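Local coordinates for Sodium/calcium exchanger membrane region domain-containing protein (Archaeoglobus fulgidus, PDB 4KPP), which probably exchanges protons for calcium ions across the membrane, as a member of the sodium/calcium exchanger family, at residues L325-D333 / I374-I382. Numbering follows the deposited sequence.
With CA (calcium ion), chain D.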
loop_
_atom_site.group_PDB
_atom_site.type_symbol
_atom_site.label_atom_id
_atom_site.label_comp_id
_atom_site.label_asym_id
_atom_site.label_seq_id
_atom_site.Cartn_x
_atom_site.Cartn_y
_atom_site.Cartn_z
ATOM N N LEU A 325 7.346 -8.834 -10.767
ATOM C CA LEU A 325 8.577 -9.101 -11.496
ATOM C C LEU A 325 8.717 -8.080 -12.617
ATOM O O LEU A 325 9.777 -7.477 -12.804
ATOM C CB LEU A 325 8.541 -10.505 -12.095
ATOM C CG LEU A 325 9.826 -11.335 -12.053
ATOM C CD1 LEU A 325 9.866 -12.323 -13.219
ATOM C CD2 LEU A 325 11.068 -10.452 -12.032
ATOM N N PHE A 326 7.632 -7.893 -13.358
ATOM C CA PHE A 326 7.593 -6.932 -14.448
ATOM C C PHE A 326 7.809 -5.508 -13.941
ATOM O O PHE A 326 8.437 -4.687 -14.614
ATOM C CB PHE A 326 6.264 -7.050 -15.193
ATOM C CG PHE A 326 6.170 -6.177 -16.407
ATOM C CD1 PHE A 326 7.080 -6.311 -17.443
ATOM C CD2 PHE A 326 5.166 -5.226 -16.516
ATOM C CE1 PHE A 326 6.993 -5.506 -18.570
ATOM C CE2 PHE A 326 5.073 -4.422 -17.634
ATOM C CZ PHE A 326 5.987 -4.561 -18.664
ATOM N N ALA A 327 7.290 -5.226 -12.749
ATOM C CA ALA A 327 7.479 -3.926 -12.116
ATOM C C ALA A 327 8.951 -3.676 -11.788
ATOM O O ALA A 327 9.478 -2.599 -12.061
ATOM C CB ALA A 327 6.623 -3.817 -10.861
ATOM N N VAL A 328 9.603 -4.677 -11.202
ATOM C CA VAL A 328 11.028 -4.606 -10.889
ATOM C C VAL A 328 11.866 -4.340 -12.138
ATOM O O VAL A 328 12.746 -3.475 -12.138
ATOM C CB VAL A 328 11.520 -5.913 -10.230
ATOM C CG1 VAL A 328 13.040 -5.983 -10.238
ATOM C CG2 VAL A 328 10.987 -6.027 -8.818
ATOM N N ALA A 329 11.587 -5.089 -13.201
ATOM C CA ALA A 329 12.343 -4.973 -14.442
ATOM C C ALA A 329 12.222 -3.577 -15.054
ATOM O O ALA A 329 13.165 -3.070 -15.659
ATOM C CB ALA A 329 11.891 -6.040 -15.437
ATOM N N ILE A 330 11.053 -2.966 -14.892
ATOM C CA ILE A 330 10.797 -1.623 -15.402
ATOM C C ILE A 330 11.568 -0.566 -14.615
ATOM O O ILE A 330 12.054 0.409 -15.183
ATOM C CB ILE A 330 9.280 -1.306 -15.377
ATOM C CG1 ILE A 330 8.575 -2.016 -16.532
ATOM C CG2 ILE A 330 9.021 0.193 -15.443
ATOM C CD1 ILE A 330 7.089 -1.741 -16.596
ATOM N N LEU A 331 11.691 -0.769 -13.308
ATOM C CA LEU A 331 12.379 0.188 -12.448
ATOM C C LEU A 331 13.902 0.167 -12.597
ATOM O O LEU A 331 14.585 1.085 -12.144
ATOM C CB LEU A 331 12.014 -0.064 -10.985
ATOM C CG LEU A 331 10.534 0.017 -10.612
ATOM C CD1 LEU A 331 10.343 -0.283 -9.134
ATOM C CD2 LEU A 331 9.947 1.375 -10.976
ATOM N N LEU A 332 14.430 -0.882 -13.222
ATOM C CA LEU A 332 15.878 -1.091 -13.289
ATOM C C LEU A 332 16.667 0.038 -13.966
ATOM O O LEU A 332 17.794 0.335 -13.568
ATOM C CB LEU A 332 16.201 -2.436 -13.946
ATOM C CG LEU A 332 15.996 -3.683 -13.083
ATOM C CD1 LEU A 332 16.198 -4.937 -13.917
ATOM C CD2 LEU A 332 16.936 -3.678 -11.883
ATOM N N ASP A 333 16.077 0.667 -14.979
ATOM C CA ASP A 333 16.745 1.764 -15.678
ATOM C C ASP A 333 16.561 3.102 -14.950
ATOM O O ASP A 333 16.966 4.150 -15.452
ATOM C CB ASP A 333 16.268 1.860 -17.134
ATOM C CG ASP A 333 14.758 1.926 -17.253
ATOM O OD1 ASP A 333 14.081 1.915 -16.204
ATOM O OD2 ASP A 333 14.253 2.001 -18.395
ATOM N N ILE A 374 14.272 -7.779 -20.569
ATOM C CA ILE A 374 14.643 -6.572 -19.846
ATOM C C ILE A 374 15.656 -6.898 -18.758
ATOM O O ILE A 374 16.700 -6.253 -18.664
ATOM C CB ILE A 374 13.413 -5.884 -19.221
ATOM C CG1 ILE A 374 12.411 -5.492 -20.310
ATOM C CG2 ILE A 374 13.835 -4.661 -18.420
ATOM C CD1 ILE A 374 11.171 -4.800 -19.782
ATOM N N LEU A 375 15.345 -7.904 -17.943
ATOM C CA LEU A 375 16.251 -8.358 -16.890
ATOM C C LEU A 375 17.610 -8.764 -17.454
ATOM O O LEU A 375 18.645 -8.532 -16.829
ATOM C CB LEU A 375 15.646 -9.535 -16.124
ATOM C CG LEU A 375 14.368 -9.273 -15.325
ATOM C CD1 LEU A 375 13.772 -10.582 -14.818
ATOM C CD2 LEU A 375 14.643 -8.321 -14.171
ATOM N N PHE A 376 17.602 -9.367 -18.640
ATOM C CA PHE A 376 18.836 -9.829 -19.267
ATOM C C PHE A 376 19.638 -8.684 -19.878
ATOM O O PHE A 376 20.867 -8.725 -19.896
ATOM C CB PHE A 376 18.542 -10.891 -20.329
ATOM N N ALA A 377 18.943 -7.666 -20.376
ATOM C CA ALA A 377 19.615 -6.509 -20.968
ATOM C C ALA A 377 20.082 -5.509 -19.909
ATOM O O ALA A 377 20.979 -4.706 -20.157
ATOM C CB ALA A 377 18.712 -5.827 -21.986
ATOM N N LYS A 378 19.468 -5.563 -18.732
ATOM C CA LYS A 378 19.784 -4.627 -17.660
ATOM C C LYS A 378 20.407 -5.354 -16.477
ATOM O O LYS A 378 20.193 -4.977 -15.325
ATOM C CB LYS A 378 18.518 -3.900 -17.202
ATOM C CG LYS A 378 17.753 -3.205 -18.313
ATOM C CD LYS A 378 18.521 -2.019 -18.859
ATOM C CE LYS A 378 17.781 -1.382 -20.022
ATOM N NZ LYS A 378 16.365 -1.075 -19.671
ATOM N N ARG A 379 21.177 -6.398 -16.765
ATOM C CA ARG A 379 21.779 -7.215 -15.715
ATOM C C ARG A 379 22.783 -6.436 -14.873
ATOM O O ARG A 379 23.002 -6.759 -13.705
ATOM C CB ARG A 379 22.441 -8.459 -16.309
ATOM C CG ARG A 379 23.466 -8.161 -17.385
ATOM C CD ARG A 379 24.132 -9.439 -17.856
ATOM N NE ARG A 379 24.901 -9.234 -19.078
ATOM C CZ ARG A 379 24.410 -9.403 -20.301
ATOM N NH1 ARG A 379 23.150 -9.783 -20.465
ATOM N NH2 ARG A 379 25.178 -9.194 -21.360
ATOM N N LYS A 380 23.392 -5.412 -15.464
ATOM C CA LYS A 380 24.313 -4.558 -14.725
ATOM C C LYS A 380 23.556 -3.735 -13.687
ATOM O O LYS A 380 24.097 -3.402 -12.631
ATOM C CB LYS A 380 25.083 -3.638 -15.675
ATOM N N GLU A 381 22.303 -3.415 -13.993
ATOM C CA GLU A 381 21.468 -2.631 -13.089
ATOM C C GLU A 381 21.058 -3.450 -11.870
ATOM O O GLU A 381 20.870 -2.907 -10.783
ATOM C CB GLU A 381 20.235 -2.092 -13.820
ATOM C CG GLU A 381 20.568 -1.248 -15.046
ATOM C CD GLU A 381 21.292 0.032 -14.690
ATOM O OE1 GLU A 381 21.102 0.520 -13.558
ATOM O OE2 GLU A 381 22.050 0.550 -15.537
ATOM N N ILE A 382 20.917 -4.758 -12.062
ATOM C CA ILE A 382 20.616 -5.664 -10.962
ATOM C C ILE A 382 21.846 -5.815 -10.077
ATOM O O ILE A 382 21.742 -5.818 -8.853
ATOM C CB ILE A 382 20.151 -7.042 -11.472
ATOM C CG1 ILE A 382 18.922 -6.883 -12.369
ATOM C CG2 ILE A 382 19.847 -7.978 -10.305
ATOM C CD1 ILE A 382 18.458 -8.170 -13.006
HETATM CA CA CA D . 11.867 2.012 -17.157
HETATM O O HOH W 1 19.254 -0.352 -11.163
#
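L332 packs against L375, I382 and E381 in this largely helical membrane protein of the sodium/calcium exchanger family, near the calcium site that follows helix 311-331 and beside the kink at K378 that joins helix 357-377, predicted to cross the membrane, to helix 379-393. Among the apolar contacts, A329 CB meets both I374 CG2 and L375 CD2, and L325 CD2 lies 3.9 Å from L375 CD1. L332 CD1 lies 3.7 Å from L375 CD2, the two side chains crossing at about a right angle, and equally close to I382 CG1. With CG anti to its carbonyl carbon (chi1 -76°), L332 sends both methyls toward I382, while I142 of helix 138-152 also touches this leucine. Cutting L332 back to an alanine would remove both methyls, and a gap would probably open between L375 CD2 and I382 CG1. Among the polar groups, a water within hydrogen-bonding distance of L332 O (2.9 Å) and E381 O links the segments. E381 OE1 and L332 O are both acceptors, and the carboxylate is instead held by a salt bridge to R139. D333 grips calcium through both carboxylate oxygens, in a site completed by the carbonyl oxygens of I330 and K335 and the E340 carboxylate. K378, its chain bent at chi2 and chi4, brings NZ to 3.9 Å from D333 OD2.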